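Local coordinates for protein geranylgeranyl pyrophosphate synthase (Corynebacterium glutamicum, PDB 3LMD) that probably makes prenyl diphosphates by adding isopentenyl diphosphate units to an allylic diphosphate in a metal-dependent reaction, as other isoprenyl diphosphate synthases do, at residues A[267-279]-A[303-316]. Residues are numbered along the deposited sequence; the frame is centred on the assembly and turned at random. Where two conformers were deposited one is given.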
loop_
_atom_site.group_PDB
_atom_site.type_symbol
_atom_site.label_atom_id
_atom_site.label_comp_id
_atom_site.label_asym_id
_atom_site.label_seq_id
_atom_site.Cartn_x
_atom_site.Cartn_y
_atom_site.Cartn_z
ATOM N N LEU A 267 17.505 -7.669 -22.236
ATOM C CA LEU A 267 18.553 -6.912 -22.906
ATOM C C LEU A 267 19.272 -7.611 -24.066
ATOM O O LEU A 267 19.430 -7.007 -25.114
ATOM C CB LEU A 267 19.599 -6.457 -21.887
ATOM C CG LEU A 267 20.527 -5.340 -22.316
ATOM C CD1 LEU A 267 19.689 -4.147 -22.824
ATOM C CD2 LEU A 267 21.386 -4.934 -21.079
ATOM N N PRO A 268 19.761 -8.851 -23.875
ATOM C CA PRO A 268 20.469 -9.444 -25.034
ATOM C C PRO A 268 19.576 -9.580 -26.274
ATOM O O PRO A 268 20.052 -9.480 -27.412
ATOM C CB PRO A 268 20.830 -10.846 -24.556
ATOM C CG PRO A 268 20.675 -10.821 -23.041
ATOM C CD PRO A 268 19.703 -9.759 -22.720
ATOM N N VAL A 269 18.298 -9.863 -26.060
ATOM C CA VAL A 269 17.368 -10.014 -27.164
ATOM C C VAL A 269 17.125 -8.679 -27.824
ATOM O O VAL A 269 17.062 -8.590 -29.051
ATOM C CB VAL A 269 15.981 -10.602 -26.703
ATOM C CG1 VAL A 269 15.068 -10.871 -27.951
ATOM C CG2 VAL A 269 16.181 -11.843 -25.902
ATOM N N LEU A 270 16.987 -7.628 -27.021
ATOM C CA LEU A 270 16.729 -6.303 -27.568
ATOM C C LEU A 270 17.935 -5.811 -28.373
ATOM O O LEU A 270 17.782 -5.176 -29.404
ATOM C CB LEU A 270 16.422 -5.289 -26.456
ATOM C CG LEU A 270 15.173 -5.672 -25.629
ATOM C CD1 LEU A 270 15.047 -4.744 -24.385
ATOM C CD2 LEU A 270 13.944 -5.568 -26.530
ATOM N N TYR A 271 19.135 -6.056 -27.874
ATOM C CA TYR A 271 20.337 -5.710 -28.660
ATOM C C TYR A 271 20.376 -6.473 -30.010
ATOM O O TYR A 271 20.650 -5.872 -31.068
ATOM C CB TYR A 271 21.577 -6.050 -27.851
ATOM C CG TYR A 271 21.996 -4.958 -26.886
ATOM C CD1 TYR A 271 22.089 -3.627 -27.293
ATOM C CD2 TYR A 271 22.327 -5.262 -25.591
ATOM C CE1 TYR A 271 22.498 -2.636 -26.403
ATOM C CE2 TYR A 271 22.729 -4.278 -24.696
ATOM C CZ TYR A 271 22.811 -2.981 -25.106
ATOM O OH TYR A 271 23.232 -2.033 -24.198
ATOM N N ALA A 272 20.089 -7.772 -29.966
ATOM C CA ALA A 272 20.111 -8.614 -31.187
ATOM C C ALA A 272 19.074 -8.121 -32.184
ATOM O O ALA A 272 19.341 -8.043 -33.380
ATOM C CB ALA A 272 19.878 -10.094 -30.842
ATOM N N LEU A 273 17.894 -7.752 -31.689
ATOM C CA LEU A 273 16.830 -7.180 -32.553
ATOM C C LEU A 273 17.188 -5.883 -33.279
ATOM O O LEU A 273 16.505 -5.487 -34.231
ATOM C CB LEU A 273 15.541 -6.929 -31.711
ATOM C CG LEU A 273 14.729 -8.181 -31.419
ATOM C CD1 LEU A 273 13.679 -7.900 -30.299
ATOM C CD2 LEU A 273 14.052 -8.694 -32.695
ATOM N N ARG A 274 18.225 -5.203 -32.803
ATOM C CA ARG A 274 18.669 -3.918 -33.345
ATOM C C ARG A 274 19.672 -4.136 -34.495
ATOM O O ARG A 274 19.939 -3.239 -35.269
ATOM C CB ARG A 274 19.326 -3.109 -32.208
ATOM C CG ARG A 274 19.558 -1.618 -32.449
ATOM C CD ARG A 274 20.226 -0.951 -31.223
ATOM N NE ARG A 274 21.587 -1.454 -31.019
ATOM C CZ ARG A 274 22.423 -1.083 -30.048
ATOM N NH1 ARG A 274 22.074 -0.177 -29.132
ATOM N NH2 ARG A 274 23.631 -1.628 -30.003
ATOM N N GLU A 275 20.215 -5.339 -34.604
ATOM C CA GLU A 275 21.356 -5.557 -35.525
ATOM C C GLU A 275 20.979 -5.505 -36.978
ATOM O O GLU A 275 19.954 -6.072 -37.382
ATOM C CB GLU A 275 22.020 -6.905 -35.266
ATOM C CG GLU A 275 22.727 -7.026 -33.944
ATOM C CD GLU A 275 23.305 -8.449 -33.789
ATOM O OE1 GLU A 275 23.343 -9.225 -34.788
ATOM O OE2 GLU A 275 23.704 -8.769 -32.691
ATOM N N ASP A 276 21.846 -4.870 -37.770
ATOM C CA ASP A 276 21.652 -4.839 -39.217
ATOM C C ASP A 276 22.405 -5.995 -39.865
ATOM O O ASP A 276 23.357 -5.805 -40.658
ATOM C CB ASP A 276 22.077 -3.495 -39.814
ATOM C CG ASP A 276 21.731 -3.379 -41.307
ATOM O OD1 ASP A 276 20.959 -4.218 -41.830
ATOM O OD2 ASP A 276 22.258 -2.458 -41.957
ATOM N N THR A 277 21.970 -7.198 -39.516
ATOM C CA THR A 277 22.604 -8.412 -39.984
ATOM C C THR A 277 21.487 -9.369 -40.357
ATOM O O THR A 277 20.318 -9.124 -40.029
ATOM C CB THR A 277 23.358 -9.063 -38.838
ATOM O OG1 THR A 277 22.411 -9.361 -37.793
ATOM C CG2 THR A 277 24.500 -8.159 -38.308
ATOM N N PRO A 278 21.824 -10.475 -41.040
ATOM C CA PRO A 278 20.744 -11.409 -41.377
ATOM C C PRO A 278 20.086 -12.003 -40.127
ATOM O O PRO A 278 18.889 -12.289 -40.117
ATOM C CB PRO A 278 21.450 -12.511 -42.162
ATOM C CG PRO A 278 22.761 -11.940 -42.617
ATOM C CD PRO A 278 23.101 -10.787 -41.721
ATOM N N VAL A 279 20.873 -12.205 -39.080
ATOM C CA VAL A 279 20.317 -12.741 -37.839
ATOM C C VAL A 279 19.384 -11.735 -37.178
ATOM O O VAL A 279 18.319 -12.111 -36.680
ATOM C CB VAL A 279 21.442 -13.130 -36.874
ATOM C CG1 VAL A 279 20.931 -13.231 -35.441
ATOM C CG2 VAL A 279 22.053 -14.461 -37.350
ATOM N N LEU A 303 19.466 -18.502 -32.996
ATOM C CA LEU A 303 19.749 -17.198 -33.599
ATOM C C LEU A 303 20.428 -16.226 -32.600
ATOM O O LEU A 303 21.402 -15.568 -32.928
ATOM C CB LEU A 303 18.445 -16.571 -34.125
ATOM C CG LEU A 303 17.835 -17.296 -35.347
ATOM C CD1 LEU A 303 16.462 -16.720 -35.650
ATOM C CD2 LEU A 303 18.750 -17.119 -36.548
ATOM N N LEU A 304 19.900 -16.147 -31.388
ATOM C CA LEU A 304 20.508 -15.293 -30.352
ATOM C C LEU A 304 21.969 -15.675 -30.105
ATOM O O LEU A 304 22.826 -14.803 -30.006
ATOM C CB LEU A 304 19.674 -15.388 -29.043
ATOM C CG LEU A 304 18.324 -14.678 -29.162
ATOM C CD1 LEU A 304 17.397 -15.026 -27.974
ATOM C CD2 LEU A 304 18.541 -13.176 -29.241
ATOM N N SER A 305 22.286 -16.973 -30.074
ATOM C CA SER A 305 23.671 -17.379 -29.882
ATOM C C SER A 305 24.557 -17.024 -31.084
ATOM O O SER A 305 25.781 -16.951 -30.963
ATOM C CB SER A 305 23.789 -18.880 -29.526
ATOM O OG SER A 305 23.718 -19.677 -30.706
ATOM N N GLN A 306 23.935 -16.806 -32.239
ATOM C CA GLN A 306 24.683 -16.418 -33.445
ATOM C C GLN A 306 24.822 -14.900 -33.537
ATOM O O GLN A 306 25.568 -14.404 -34.382
ATOM C CB GLN A 306 23.977 -16.969 -34.725
ATOM C CG GLN A 306 24.024 -18.485 -34.808
ATOM C CD GLN A 306 22.990 -19.091 -35.801
ATOM O OE1 GLN A 306 22.162 -18.389 -36.376
ATOM N NE2 GLN A 306 23.057 -20.400 -35.988
ATOM N N SER A 307 24.113 -14.167 -32.664
ATOM C CA SER A 307 24.025 -12.709 -32.778
ATOM C C SER A 307 25.103 -12.093 -31.873
ATOM O O SER A 307 25.866 -12.814 -31.253
ATOM C CB SER A 307 22.657 -12.198 -32.295
ATOM O OG SER A 307 22.627 -12.243 -30.856
ATOM N N GLY A 308 25.124 -10.763 -31.785
ATOM C CA GLY A 308 26.076 -10.092 -30.910
ATOM C C GLY A 308 25.402 -9.689 -29.598
ATOM O O GLY A 308 25.950 -8.889 -28.825
ATOM N N GLY A 309 24.217 -10.236 -29.352
ATOM C CA GLY A 309 23.380 -9.784 -28.218
ATOM C C GLY A 309 23.954 -10.122 -26.857
ATOM O O GLY A 309 23.864 -9.323 -25.917
ATOM N N ARG A 310 24.560 -11.303 -26.742
ATOM C CA ARG A 310 25.149 -11.690 -25.463
ATOM C C ARG A 310 26.279 -10.747 -25.104
ATOM O O ARG A 310 26.354 -10.246 -23.973
ATOM C CB ARG A 310 25.653 -13.137 -25.487
ATOM C CG ARG A 310 26.233 -13.562 -24.105
ATOM C CD ARG A 310 26.792 -14.980 -24.143
ATOM N NE ARG A 310 26.851 -15.505 -22.776
ATOM C CZ ARG A 310 27.882 -15.298 -21.961
ATOM N NH1 ARG A 310 27.874 -15.789 -20.728
ATOM N NH2 ARG A 310 28.938 -14.612 -22.403
ATOM N N GLN A 311 27.169 -10.461 -26.059
ATOM C CA GLN A 311 28.311 -9.630 -25.700
ATOM C C GLN A 311 27.879 -8.184 -25.425
ATOM O O GLN A 311 28.466 -7.490 -24.602
ATOM C CB GLN A 311 29.407 -9.654 -26.785
ATOM C CG GLN A 311 30.648 -8.886 -26.328
ATOM C CD GLN A 311 31.337 -9.607 -25.192
ATOM O OE1 GLN A 311 31.433 -10.824 -25.201
ATOM N NE2 GLN A 311 31.755 -8.868 -24.166
ATOM N N ALA A 312 26.885 -7.714 -26.158
ATOM C CA ALA A 312 26.381 -6.363 -25.927
ATOM C C ALA A 312 25.780 -6.232 -24.499
ATOM O O ALA A 312 25.972 -5.213 -23.811
ATOM C CB ALA A 312 25.308 -6.032 -26.985
ATOM N N ALA A 313 25.036 -7.243 -24.074
ATOM C CA ALA A 313 24.461 -7.236 -22.711
ATOM C C ALA A 313 25.569 -7.355 -21.681
ATOM O O ALA A 313 25.530 -6.702 -20.637
ATOM C CB ALA A 313 23.438 -8.422 -22.527
ATOM N N LEU A 314 26.555 -8.208 -21.972
ATOM C CA LEU A 314 27.673 -8.378 -21.062
ATOM C C LEU A 314 28.474 -7.086 -20.922
ATOM O O LEU A 314 28.917 -6.753 -19.820
ATOM C CB LEU A 314 28.560 -9.562 -21.508
ATOM C CG LEU A 314 29.780 -9.996 -20.695
ATOM C CD1 LEU A 314 29.423 -10.229 -19.203
ATOM C CD2 LEU A 314 30.411 -11.289 -21.318
ATOM N N ASP A 315 28.668 -6.351 -22.020
ATOM C CA ASP A 315 29.395 -5.075 -21.939
ATOM C C ASP A 315 28.613 -4.073 -21.108
ATOM O O ASP A 315 29.193 -3.227 -20.436
ATOM C CB ASP A 315 29.657 -4.478 -23.331
ATOM C CG ASP A 315 30.696 -5.287 -24.104
ATOM O OD1 ASP A 315 31.456 -6.029 -23.460
ATOM O OD2 ASP A 315 30.739 -5.189 -25.332
ATOM N N GLU A 316 27.291 -4.164 -21.147
ATOM C CA GLU A 316 26.467 -3.292 -20.271
ATOM C C GLU A 316 26.648 -3.690 -18.791
ATOM O O GLU A 316 26.803 -2.837 -17.912
ATOM C CB GLU A 316 25.003 -3.355 -20.721
ATOM C CG GLU A 316 24.071 -2.417 -19.984
ATOM C CD GLU A 316 24.221 -0.964 -20.419
ATOM O OE1 GLU A 316 25.246 -0.597 -21.029
ATOM O OE2 GLU A 316 23.304 -0.182 -20.132
HETATM O O HOH W 1 26.472 -2.838 -24.734
#
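The Y271 ring lies against helix 309-316 with one face covered by the methyl of A312, whose CB stands 3.7 Å from the ring centroid, a CH-pi contact displaced toward the CG–CD2 side. In the conformer given, CZ of R274 lies in plane at its edge, and Y271 CD1 sits 3.6 Å above one guanidinium face. CG of Y271 is anti to the carbonyl carbon (chi1 -85°), which lowers the ring as a knob among G309, A312, A313 and E316. A water that donates to A312 O makes a weak bond with Y271 OH, while the E316 carboxylate, turned steeply against the ring, is paired with R319.

Small residues suit this crossing, where the helix axes approach to 7.6 Å. G309, without a side chain, brings its CA to 3.4 Å from P268 O in a CA-H...O contact, and a second runs from P268 CA to G309 O. P268 CG packs on A313 CB at 3.7 Å. L304 fills the floor under V269 and A272. V279 spreads its methyls over L303, Q306 and S307.

The polar bond is made by E275: its extended chain brings the syn lone pair of OE2 to G308 N at 2.6 Å, while OE1 accepts from T277 OG1 through its anti lone pair. S307 OG takes from G309 N, an ST turn, and also gives to L304 O. The bend beyond S305, which can bind calcium in this protein although no ion is bound here, is thus tied to the turn that follows helix 267-274. At the amide of the N-cap residue G308, the helix dipole should stabilise E275's negative charge.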